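Long-range contacts in creatinine amidohydrolase (Nostoc punctiforme PCC 73102, PDB 3NO4), which probably hydrolyses carbon-nitrogen bonds in linear amides, as a metal-dependent member of the creatininase superfamily whose expected cofactor is zinc: residues E48-P52 against P229-M233; L88-P94 against A221-R225; T58-C62 against E191-T195; G51-L55 against A202-L208. One frame throughout, in Å; residues are numbered along the deposited sequence.

Contact 1: E48-P52 against P229-M233; sequences EQHGP and PDGRM. With NI (nickel (II) ion), chain D.
With chi1 at 72° and chi2 at 82°, the side chain of Gln49 folds back and lays its amide against Gly231. Gly231 sits in an Asx turn, closed by Arg232 N donating to Asp230 OD1, and the opposing loop, in this creatininase fold, carries His50, one of the three protein ligands of the nickel ion. Gln49 NE2 donates to Gly231 O at 2.9 Å, with the oxygen close to the amide plane. At the other end of the amide, Gln49 OE1 takes the N-H of Gly51 at 2.8 Å; NE2 is also bonded to His90. These partners define the amide's orientation. Beside it, the side chains of Pro52 and Asp230 cross at about a right angle, Pro52 CD 3.6 Å from Asp230 OD2. Arg232 grips that carboxylate side-on with NE and NH2, NE making the salt bridge to Asp230 OD2 at 2.8 Å on its syn lone pair. His50 leaves the backbone away from 229-233, and its ring is held between Glu48 O at ND1 and nickel at NE2 (2.2 Å). Asp230 O accepts from Trp27 NE1 of a neighbouring subunit, and Gly51 CA points an almost straight C-H (169°) at the same oxygen, at 3.3 Å.

Contact 2: L88-P94 against A221-R225; sequences LHHTAFP and AADFR
Phe224 and Arg225 reach from the short helix 221-227 into the loop 88-94, and the tightly packed part lies round Phe224 and Ala221. The edge of the His90 ring is turned toward the face of Phe224, an edge-to-face pair with ring planes at 73° and His90 CE1 3.6 Å from Phe224 CZ. At its base, Phe224 CB lies 3.3 Å from His89 O. His89 completes a small aromatic cluster, and His90 ND1 is bonded to Gln49. The methyl of the buried Ala221 belongs to the same close packing: Ala221 CB lies 3.2 Å from Thr91 OG1. Waters bridge the two segments here, one joining His89 O, Ala92 N and Ala221 O and lying 2.6 Å from His89 O; a second accepts from Ala221 N. The more open side is that of the partly exposed Ala92 and Arg225. Arg225 leaves its helix with CG trans to the backbone N (chi1 -179°) and crosses Phe93 obliquely. Its CD sits over the Phe93 face, 3.7 Å from the ring centroid, and beyond it the guanidinium lies flat on the ring, the planes only 9° apart. At the guanidinium edge Arg225 NH1 donates to Ala92 O at 2.8 Å, so the stack and this bond together fix the end of the side chain. His89 and His90 both present NE2 to an unidentified bound molecule, which may mark a pocket. The contact ties the loop between strand 77-78 and helix 101-118 to helix 221-227, with Trp27 of a neighbouring subunit set edge-to-face against Phe93.

Contact 3: T58-C62 against E191-T195; sequences TDAIC and EVALT. With NI (nickel (II) ion), chain D.
Asp59 and Glu191 meet at a nickel ion, their side chains crossing obliquely but their carboxylate planes nearly parallel, 15° apart. Each gives one oxygen to the metal: Asp59 OD1 and Glu191 OE1 both lie 2.1 Å from nickel. The two side chains come from the N-terminal turn of helix 58-74 and from helix 189-198, whose short segments here cross at 63°. Glu191 starts with CG wedged between the backbone N and the carbonyl carbon (chi1 72°) and is extended from there, which carries its carboxylate to the ion. Thr58 lies across this chain at about a right angle, its CG2 methyl packed 3.3 Å from Glu191 OE1. The same methyl meets Thr195 CG2 at 3.6 Å, again with the side chains crossing steeply. The hydroxyls of these threonines are joined through a water that donates to both, and Thr58 OG1 is also bonded to Leu55 O. Farther along the helices the contact turns apolar: Cys62 SG packs 3.6 Å from Leu194 CD2. His50 and a water complete the set of metal ligands, and the water donates to Glu191 OE2, which is also held by Thr188 N. Asp59 OD1 and Glu191 OE1 stand only 3.1 Å apart, a closeness probably tolerated because both bind the cation; nickel occupies a site where the family is expected to carry zinc.

Contact 4: G51-L55 against A202-L208; sequences GPTGL and AIKQAPL
Pro52, Thr53 and Leu55 pack on 202-208 where two irregular loops of the creatininase fold meet, their touching parts running in nearly opposite directions (153° apart). The contact is mostly van der Waals. The Leu208 side chain crosses Pro52 obliquely, its CD2 3.8 Å from Pro52 CG, while Pro52 CB rests 3.5 Å from Pro207 O. Next along, Thr53 CG2 meets Ala206 O at 3.5 Å, and the Ala206 methyl lies on Pro52 O. At the far end Leu55 CD2 is placed against both Ala202 O and Lys204 CE, at 3.6 Å from the latter. Lys204 CB and CG lie on Thr53 O; the bend at chi2 (-67°) then turns CD and CE across Leu55 at about a right angle, and the chain leads away to a neighbouring subunit, where NZ forms a salt bridge with Glu29. Around this shell, Leu208 rests on Arg232 and Asn236, and Leu55 on Thr195 of helix 189-198 and His23 of the neighbouring subunit. The loops are linked by one bridging water, which donates to Thr53 O at 2.8 Å and accepts from Lys204 N at 2.9 Å.

Overall arrangement
Contact 3 is the most central, its centre about 9 Å from the centre of the chain, and all its touching residues are buried. Contact 1 is peripheral, its centre about 18 Å from that of the chain, but mostly buried; contacts 2 and 4 lie farther out and are partly exposed. Contacts 1 and 3 share the nickel ion, contacts 1 and 4 share Gly51 and Pro52. Contact 2 joins contact 1 through Gln49 and His90, contact 4 joins contact 3 through Leu55 and Ile61. Chemistry follows place: two carboxylates on the metal in contact 3; a metal-bound histidine, one hydrogen-bonded amide and an Asp-Arg pair in contact 1; rings and arginine in contact 2; mainly apolar packing in contact 4.

Contact 1: E48-P52 against P229-M233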
loop_
_atom_site.group_PDB
_atom_site.type_symbol
_atom_site.label_atom_id
_atom_site.label_comp_id
_atom_site.label_asym_id
_atom_site.label_seq_id
_atom_site.Cartn_x
_atom_site.Cartn_y
_atom_site.Cartn_z
ATOM N N GLU A 48 12.213 -22.214 -3.092
ATOM C CA GLU A 48 11.719 -22.816 -1.845
ATOM C C GLU A 48 12.266 -24.209 -1.661
ATOM O O GLU A 48 12.475 -24.942 -2.645
ATOM C CB GLU A 48 10.173 -22.904 -1.863
ATOM C CG GLU A 48 9.622 -23.699 -3.069
ATOM C CD GLU A 48 8.147 -23.706 -3.183
ATOM O OE1 GLU A 48 7.537 -22.609 -3.143
ATOM O OE2 GLU A 48 7.594 -24.807 -3.355
ATOM N N GLN A 49 12.370 -24.604 -0.398
ATOM C CA GLN A 49 12.776 -25.950 -0.028
ATOM C C GLN A 49 12.008 -27.033 -0.826
ATOM O O GLN A 49 10.805 -26.904 -1.068
ATOM C CB GLN A 49 12.630 -26.139 1.501
ATOM C CG GLN A 49 11.188 -26.244 1.994
ATOM C CD GLN A 49 10.586 -27.632 1.851
ATOM O OE1 GLN A 49 11.303 -28.628 1.582
ATOM N NE2 GLN A 49 9.266 -27.700 1.934
ATOM N N HIS A 50 12.716 -28.053 -1.267
ATOM C CA HIS A 50 12.111 -29.262 -1.871
ATOM C C HIS A 50 12.688 -30.547 -1.241
ATOM O O HIS A 50 13.035 -31.491 -1.909
ATOM C CB HIS A 50 12.302 -29.213 -3.384
ATOM C CG HIS A 50 11.242 -28.453 -4.091
ATOM N ND1 HIS A 50 11.209 -27.078 -4.145
ATOM C CD2 HIS A 50 10.179 -28.887 -4.811
ATOM C CE1 HIS A 50 10.156 -26.698 -4.844
ATOM N NE2 HIS A 50 9.511 -27.772 -5.253
ATOM N N GLY A 51 12.709 -30.588 0.087
ATOM C CA GLY A 51 13.134 -31.753 0.791
ATOM C C GLY A 51 14.652 -31.907 0.790
ATOM O O GLY A 51 15.358 -31.015 0.320
ATOM N N PRO A 52 15.152 -33.011 1.361
ATOM C CA PRO A 52 16.607 -33.329 1.371
ATOM C C PRO A 52 17.301 -33.415 0.011
ATOM O O PRO A 52 18.493 -33.141 -0.062
ATOM C CB PRO A 52 16.649 -34.712 2.054
ATOM C CG PRO A 52 15.412 -34.699 2.978
ATOM C CD PRO A 52 14.377 -34.016 2.143
ATOM N N PRO A 229 8.570 -32.379 8.552
ATOM C CA PRO A 229 9.902 -32.000 9.113
ATOM C C PRO A 229 11.066 -31.940 8.149
ATOM O O PRO A 229 11.957 -31.093 8.331
ATOM C CB PRO A 229 10.150 -33.046 10.218
ATOM C CG PRO A 229 8.816 -33.610 10.523
ATOM C CD PRO A 229 8.012 -33.542 9.272
ATOM N N ASP A 230 11.085 -32.798 7.136
ATOM C CA ASP A 230 12.154 -32.716 6.124
ATOM C C ASP A 230 11.748 -31.863 4.917
ATOM O O ASP A 230 12.546 -31.678 4.005
ATOM C CB ASP A 230 12.698 -34.104 5.752
ATOM C CG ASP A 230 11.812 -34.878 4.792
ATOM O OD1 ASP A 230 10.688 -34.460 4.424
ATOM O OD2 ASP A 230 12.270 -35.955 4.395
ATOM N N GLY A 231 10.499 -31.422 4.900
ATOM C CA GLY A 231 9.961 -30.524 3.882
ATOM C C GLY A 231 9.138 -31.179 2.803
ATOM O O GLY A 231 8.479 -30.488 2.054
ATOM N N ARG A 232 9.189 -32.506 2.715
ATOM C CA ARG A 232 8.370 -33.270 1.775
ATOM C C ARG A 232 6.934 -33.376 2.266
ATOM O O ARG A 232 6.701 -33.512 3.455
ATOM C CB ARG A 232 8.882 -34.708 1.639
ATOM C CG ARG A 232 10.265 -34.880 1.019
ATOM C CD ARG A 232 10.556 -36.383 0.878
ATOM N NE ARG A 232 10.946 -36.993 2.164
ATOM C CZ ARG A 232 10.926 -38.294 2.458
ATOM N NH1 ARG A 232 10.475 -39.203 1.599
ATOM N NH2 ARG A 232 11.383 -38.703 3.644
HETATM N N MSE A 233 5.985 -33.366 1.334
HETATM C CA MSE A 233 4.597 -33.756 1.602
HETATM C C MSE A 233 4.262 -35.015 0.788
HETATM O O MSE A 233 4.028 -34.945 -0.406
HETATM C CB MSE A 233 3.647 -32.627 1.232
HETATM C CG MSE A 233 3.858 -31.303 2.008
HETATM SE SE MSE A 233 2.758 -29.902 1.203
HETATM C CE MSE A 233 1.053 -30.565 1.915
HETATM NI NI NI D . 7.668 -27.826 -6.419
HETATM O O HOH W 1 6.084 -28.479 -5.266
#

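Contact 2: L88-P94 against A221-R225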
loop_
_atom_site.group_PDB
_atom_site.type_symbol
_atom_site.label_atom_id
_atom_site.label_comp_id
_atom_site.label_asym_id
_atom_site.label_seq_id
_atom_site.Cartn_x
_atom_site.Cartn_y
_atom_site.Cartn_z
ATOM N N LEU A 88 5.260 -18.503 1.216
ATOM C CA LEU A 88 5.338 -18.040 2.610
ATOM C C LEU A 88 5.425 -19.217 3.599
ATOM O O LEU A 88 6.184 -19.161 4.592
ATOM C CB LEU A 88 4.188 -17.084 2.966
ATOM C CG LEU A 88 4.294 -15.619 2.457
ATOM C CD1 LEU A 88 3.036 -14.775 2.796
ATOM C CD2 LEU A 88 5.517 -14.878 2.962
ATOM N N HIS A 89 4.680 -20.284 3.284
ATOM C CA HIS A 89 4.641 -21.487 4.095
ATOM C C HIS A 89 5.938 -22.322 4.144
ATOM O O HIS A 89 6.039 -23.224 4.990
ATOM C CB HIS A 89 3.394 -22.361 3.761
ATOM C CG HIS A 89 3.245 -22.699 2.318
ATOM N ND1 HIS A 89 2.698 -21.824 1.400
ATOM C CD2 HIS A 89 3.565 -23.823 1.627
ATOM C CE1 HIS A 89 2.741 -22.377 0.198
ATOM N NE2 HIS A 89 3.244 -23.595 0.313
ATOM N N HIS A 90 6.903 -22.041 3.263
ATOM C CA HIS A 90 8.214 -22.718 3.240
ATOM C C HIS A 90 9.352 -21.929 3.912
ATOM O O HIS A 90 10.519 -22.364 3.874
ATOM C CB HIS A 90 8.618 -23.012 1.794
ATOM C CG HIS A 90 7.692 -23.943 1.092
ATOM N ND1 HIS A 90 7.585 -25.274 1.427
ATOM C CD2 HIS A 90 6.792 -23.724 0.100
ATOM C CE1 HIS A 90 6.691 -25.844 0.638
ATOM N NE2 HIS A 90 6.187 -24.925 -0.168
ATOM N N THR A 91 9.038 -20.806 4.554
ATOM C CA THR A 91 10.074 -19.903 5.094
ATOM C C THR A 91 10.767 -20.393 6.400
ATOM O O THR A 91 11.763 -19.811 6.802
ATOM C CB THR A 91 9.556 -18.455 5.275
ATOM O OG1 THR A 91 8.518 -18.423 6.249
ATOM C CG2 THR A 91 8.995 -17.929 3.958
ATOM N N ALA A 92 10.301 -21.478 7.021
ATOM C CA ALA A 92 10.989 -22.049 8.175
ATOM C C ALA A 92 12.164 -22.939 7.759
ATOM O O ALA A 92 12.883 -23.427 8.639
ATOM C CB ALA A 92 10.019 -22.809 9.084
ATOM N N PHE A 93 12.358 -23.133 6.444
ATOM C CA PHE A 93 13.545 -23.789 5.888
ATOM C C PHE A 93 14.482 -22.747 5.248
ATOM O O PHE A 93 14.033 -21.938 4.444
ATOM C CB PHE A 93 13.120 -24.827 4.847
ATOM C CG PHE A 93 12.286 -25.936 5.420
ATOM C CD1 PHE A 93 10.913 -25.812 5.524
ATOM C CD2 PHE A 93 12.866 -27.121 5.802
ATOM C CE1 PHE A 93 10.137 -26.858 6.034
ATOM C CE2 PHE A 93 12.099 -28.170 6.340
ATOM C CZ PHE A 93 10.736 -28.031 6.448
ATOM N N PRO A 94 15.793 -22.787 5.560
ATOM C CA PRO A 94 16.727 -21.790 5.019
ATOM C C PRO A 94 16.916 -21.925 3.506
ATOM O O PRO A 94 17.030 -23.057 2.944
ATOM C CB PRO A 94 18.018 -22.081 5.777
ATOM C CG PRO A 94 17.940 -23.579 6.062
ATOM C CD PRO A 94 16.502 -23.842 6.324
ATOM N N ALA A 221 4.188 -21.026 8.169
ATOM C CA ALA A 221 5.518 -21.600 7.958
ATOM C C ALA A 221 5.972 -22.486 9.122
ATOM O O ALA A 221 6.489 -23.562 8.882
ATOM C CB ALA A 221 6.547 -20.490 7.712
ATOM N N ALA A 222 5.743 -22.018 10.359
ATOM C CA ALA A 222 6.125 -22.717 11.587
ATOM C C ALA A 222 5.377 -24.039 11.708
ATOM O O ALA A 222 6.006 -25.086 11.902
ATOM C CB ALA A 222 5.916 -21.822 12.864
ATOM N N ASP A 223 4.050 -23.985 11.513
ATOM C CA ASP A 223 3.182 -25.175 11.462
ATOM C C ASP A 223 3.651 -26.153 10.351
ATOM O O ASP A 223 3.688 -27.386 10.568
ATOM C CB ASP A 223 1.689 -24.769 11.274
ATOM C CG ASP A 223 0.749 -25.975 11.080
ATOM O OD1 ASP A 223 0.233 -26.498 12.087
ATOM O OD2 ASP A 223 0.550 -26.402 9.912
ATOM N N PHE A 224 3.988 -25.600 9.190
ATOM C CA PHE A 224 4.403 -26.414 8.047
ATOM C C PHE A 224 5.593 -27.318 8.390
ATOM O O PHE A 224 5.559 -28.505 8.113
ATOM C CB PHE A 224 4.722 -25.571 6.839
ATOM C CG PHE A 224 4.969 -26.379 5.593
ATOM C CD1 PHE A 224 6.247 -26.818 5.280
ATOM C CD2 PHE A 224 3.912 -26.708 4.735
ATOM C CE1 PHE A 224 6.491 -27.612 4.122
ATOM C CE2 PHE A 224 4.141 -27.505 3.576
ATOM C CZ PHE A 224 5.436 -27.951 3.275
ATOM N N ARG A 225 6.618 -26.744 9.013
ATOM C CA ARG A 225 7.834 -27.503 9.317
ATOM C C ARG A 225 7.610 -28.555 10.393
ATOM O O ARG A 225 8.209 -29.619 10.315
ATOM C CB ARG A 225 9.002 -26.573 9.677
ATOM C CG ARG A 225 10.292 -27.313 9.979
ATOM C CD ARG A 225 11.510 -26.537 9.617
ATOM N NE ARG A 225 12.687 -27.281 10.022
ATOM C CZ ARG A 225 13.956 -26.903 9.854
ATOM N NH1 ARG A 225 14.273 -25.757 9.239
ATOM N NH2 ARG A 225 14.933 -27.719 10.272
HETATM O O HOH W 2 3.750 -18.234 6.915
HETATM O O HOH W 3 8.088 -23.519 6.643
#

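Contact 3: T58-C62 against E191-T195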
loop_
_atom_site.group_PDB
_atom_site.type_symbol
_atom_site.label_atom_id
_atom_site.label_comp_id
_atom_site.label_asym_id
_atom_site.label_seq_id
_atom_site.Cartn_x
_atom_site.Cartn_y
_atom_site.Cartn_z
ATOM N N THR A 58 13.567 -25.782 -8.007
ATOM C CA THR A 58 12.768 -26.758 -8.759
ATOM C C THR A 58 11.623 -26.118 -9.567
ATOM O O THR A 58 11.549 -26.317 -10.778
ATOM C CB THR A 58 12.222 -27.847 -7.801
ATOM O OG1 THR A 58 13.335 -28.607 -7.301
ATOM C CG2 THR A 58 11.132 -28.771 -8.487
ATOM N N ASP A 59 10.775 -25.327 -8.892
ATOM C CA ASP A 59 9.579 -24.745 -9.543
ATOM C C ASP A 59 9.936 -23.786 -10.650
ATOM O O ASP A 59 9.333 -23.859 -11.724
ATOM C CB ASP A 59 8.623 -24.101 -8.536
ATOM C CG ASP A 59 8.123 -25.105 -7.500
ATOM O OD1 ASP A 59 8.291 -26.320 -7.754
ATOM O OD2 ASP A 59 7.562 -24.721 -6.437
ATOM N N ALA A 60 10.934 -22.942 -10.417
ATOM C CA ALA A 60 11.464 -22.060 -11.481
ATOM C C ALA A 60 12.143 -22.850 -12.615
ATOM O O ALA A 60 11.920 -22.534 -13.778
ATOM C CB ALA A 60 12.429 -21.026 -10.910
ATOM N N ILE A 61 12.938 -23.861 -12.263
ATOM C CA ILE A 61 13.666 -24.707 -13.238
ATOM C C ILE A 61 12.660 -25.383 -14.186
ATOM O O ILE A 61 12.806 -25.315 -15.421
ATOM C CB ILE A 61 14.576 -25.750 -12.516
ATOM C CG1 ILE A 61 15.752 -25.021 -11.846
ATOM C CG2 ILE A 61 15.069 -26.890 -13.476
ATOM C CD1 ILE A 61 16.529 -25.840 -10.784
ATOM N N CYS A 62 11.620 -25.963 -13.591
ATOM C CA CYS A 62 10.597 -26.680 -14.335
ATOM C C CYS A 62 9.831 -25.757 -15.263
ATOM O O CYS A 62 9.782 -26.017 -16.471
ATOM C CB CYS A 62 9.642 -27.402 -13.379
ATOM S SG CYS A 62 10.409 -28.858 -12.569
ATOM N N GLU A 191 8.472 -33.813 -10.367
ATOM C CA GLU A 191 9.161 -32.536 -10.523
ATOM C C GLU A 191 10.671 -32.686 -10.307
ATOM O O GLU A 191 11.441 -32.069 -11.023
ATOM C CB GLU A 191 8.589 -31.451 -9.601
ATOM C CG GLU A 191 8.896 -31.595 -8.085
ATOM C CD GLU A 191 8.184 -30.561 -7.238
ATOM O OE1 GLU A 191 8.030 -29.409 -7.719
ATOM O OE2 GLU A 191 7.756 -30.867 -6.104
ATOM N N VAL A 192 11.066 -33.522 -9.333
ATOM C CA VAL A 192 12.464 -33.827 -9.112
ATOM C C VAL A 192 13.032 -34.545 -10.354
ATOM O O VAL A 192 14.104 -34.167 -10.814
ATOM C CB VAL A 192 12.716 -34.574 -7.759
ATOM C CG1 VAL A 192 14.207 -34.937 -7.632
ATOM C CG2 VAL A 192 12.265 -33.662 -6.564
ATOM N N ALA A 193 12.300 -35.499 -10.932
ATOM C CA ALA A 193 12.705 -36.137 -12.213
ATOM C C ALA A 193 13.021 -35.089 -13.285
ATOM O O ALA A 193 14.105 -35.133 -13.880
ATOM C CB ALA A 193 11.646 -37.116 -12.726
ATOM N N LEU A 194 12.102 -34.133 -13.463
ATOM C CA LEU A 194 12.274 -33.040 -14.423
ATOM C C LEU A 194 13.544 -32.225 -14.182
ATOM O O LEU A 194 14.353 -32.048 -15.127
ATOM C CB LEU A 194 11.021 -32.146 -14.511
ATOM C CG LEU A 194 11.016 -31.021 -15.555
ATOM C CD1 LEU A 194 11.599 -31.445 -16.884
ATOM C CD2 LEU A 194 9.599 -30.440 -15.732
ATOM N N THR A 195 13.778 -31.830 -12.915
ATOM C CA THR A 195 15.033 -31.104 -12.571
ATOM C C THR A 195 16.295 -31.943 -12.857
ATOM O O THR A 195 17.329 -31.391 -13.290
ATOM C CB THR A 195 15.093 -30.591 -11.108
ATOM O OG1 THR A 195 15.281 -31.706 -10.214
ATOM C CG2 THR A 195 13.815 -29.810 -10.732
HETATM NI NI NI D . 7.668 -27.826 -6.419
HETATM O O HOH W 4 14.506 -31.058 -7.537
HETATM O O HOH W 1 6.084 -28.479 -5.266
#

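Contact 4: G51-L55 against A202-L208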
loop_
_atom_site.group_PDB
_atom_site.type_symbol
_atom_site.label_atom_id
_atom_site.label_comp_id
_atom_site.label_asym_id
_atom_site.label_seq_id
_atom_site.Cartn_x
_atom_site.Cartn_y
_atom_site.Cartn_z
ATOM N N GLY A 51 12.709 -30.588 0.087
ATOM C CA GLY A 51 13.134 -31.753 0.791
ATOM C C GLY A 51 14.652 -31.907 0.790
ATOM O O GLY A 51 15.358 -31.015 0.320
ATOM N N PRO A 52 15.152 -33.011 1.361
ATOM C CA PRO A 52 16.607 -33.329 1.371
ATOM C C PRO A 52 17.301 -33.415 0.011
ATOM O O PRO A 52 18.493 -33.141 -0.062
ATOM C CB PRO A 52 16.649 -34.712 2.054
ATOM C CG PRO A 52 15.412 -34.699 2.978
ATOM C CD PRO A 52 14.377 -34.016 2.143
ATOM N N THR A 53 16.585 -33.856 -1.021
ATOM C CA THR A 53 17.172 -34.142 -2.334
ATOM C C THR A 53 16.712 -33.180 -3.431
ATOM O O THR A 53 17.217 -33.265 -4.536
ATOM C CB THR A 53 16.832 -35.573 -2.782
ATOM O OG1 THR A 53 15.415 -35.733 -2.791
ATOM C CG2 THR A 53 17.486 -36.605 -1.882
ATOM N N GLY A 54 15.747 -32.289 -3.146
ATOM C CA GLY A 54 15.201 -31.400 -4.152
ATOM C C GLY A 54 15.931 -30.082 -4.237
ATOM O O GLY A 54 16.348 -29.500 -3.240
ATOM N N LEU A 55 16.003 -29.570 -5.443
ATOM C CA LEU A 55 16.562 -28.260 -5.693
ATOM C C LEU A 55 15.649 -27.136 -5.220
ATOM O O LEU A 55 14.444 -27.149 -5.469
ATOM C CB LEU A 55 16.836 -28.126 -7.176
ATOM C CG LEU A 55 17.753 -29.186 -7.808
ATOM C CD1 LEU A 55 18.128 -28.696 -9.267
ATOM C CD2 LEU A 55 19.018 -29.495 -6.974
ATOM N N ALA A 202 23.423 -31.581 -11.158
ATOM C CA ALA A 202 22.954 -31.206 -9.807
ATOM C C ALA A 202 22.086 -32.273 -9.125
ATOM O O ALA A 202 21.380 -31.946 -8.174
ATOM C CB ALA A 202 22.137 -29.848 -9.848
ATOM N N ILE A 203 22.129 -33.529 -9.581
ATOM C CA ILE A 203 21.358 -34.621 -8.944
ATOM C C ILE A 203 21.893 -34.764 -7.503
ATOM O O ILE A 203 23.091 -34.837 -7.312
ATOM C CB ILE A 203 21.468 -35.983 -9.765
ATOM C CG1 ILE A 203 20.747 -35.864 -11.127
ATOM C CG2 ILE A 203 20.865 -37.120 -8.995
ATOM C CD1 ILE A 203 21.169 -36.884 -12.176
ATOM N N LYS A 204 21.010 -34.738 -6.513
ATOM C CA LYS A 204 21.411 -34.730 -5.107
ATOM C C LYS A 204 21.285 -36.132 -4.495
ATOM O O LYS A 204 20.370 -36.882 -4.827
ATOM C CB LYS A 204 20.557 -33.722 -4.320
ATOM C CG LYS A 204 20.611 -32.310 -4.878
ATOM C CD LYS A 204 22.019 -31.684 -4.718
ATOM C CE LYS A 204 22.046 -30.206 -5.093
ATOM N NZ LYS A 204 23.383 -29.649 -4.906
ATOM N N GLN A 205 22.253 -36.471 -3.653
ATOM C CA GLN A 205 22.249 -37.711 -2.879
ATOM C C GLN A 205 22.029 -37.249 -1.424
ATOM O O GLN A 205 22.780 -36.436 -0.909
ATOM C CB GLN A 205 23.573 -38.476 -3.042
ATOM C CG GLN A 205 24.234 -38.457 -4.455
ATOM C CD GLN A 205 23.670 -39.486 -5.423
ATOM O OE1 GLN A 205 22.858 -39.167 -6.297
ATOM N NE2 GLN A 205 24.128 -40.734 -5.285
ATOM N N ALA A 206 20.972 -37.708 -0.795
ATOM C CA ALA A 206 20.791 -37.424 0.610
ATOM C C ALA A 206 19.776 -38.411 1.091
ATOM O O ALA A 206 18.950 -38.895 0.281
ATOM C CB ALA A 206 20.335 -35.958 0.876
ATOM N N PRO A 207 19.866 -38.778 2.385
ATOM C CA PRO A 207 18.930 -39.769 2.884
ATOM C C PRO A 207 17.537 -39.186 2.983
ATOM O O PRO A 207 17.373 -37.958 3.220
ATOM C CB PRO A 207 19.490 -40.158 4.255
ATOM C CG PRO A 207 20.464 -39.123 4.612
ATOM C CD PRO A 207 20.935 -38.475 3.349
ATOM N N LEU A 208 16.557 -40.049 2.739
ATOM C CA LEU A 208 15.157 -39.706 2.902
ATOM C C LEU A 208 14.688 -40.636 3.995
ATOM O O LEU A 208 14.857 -41.856 3.869
ATOM C CB LEU A 208 14.395 -39.956 1.593
ATOM C CG LEU A 208 14.872 -39.102 0.406
ATOM C CD1 LEU A 208 14.299 -39.551 -0.962
ATOM C CD2 LEU A 208 14.548 -37.639 0.684
HETATM O O HOH W 5 18.192 -34.162 -7.007
#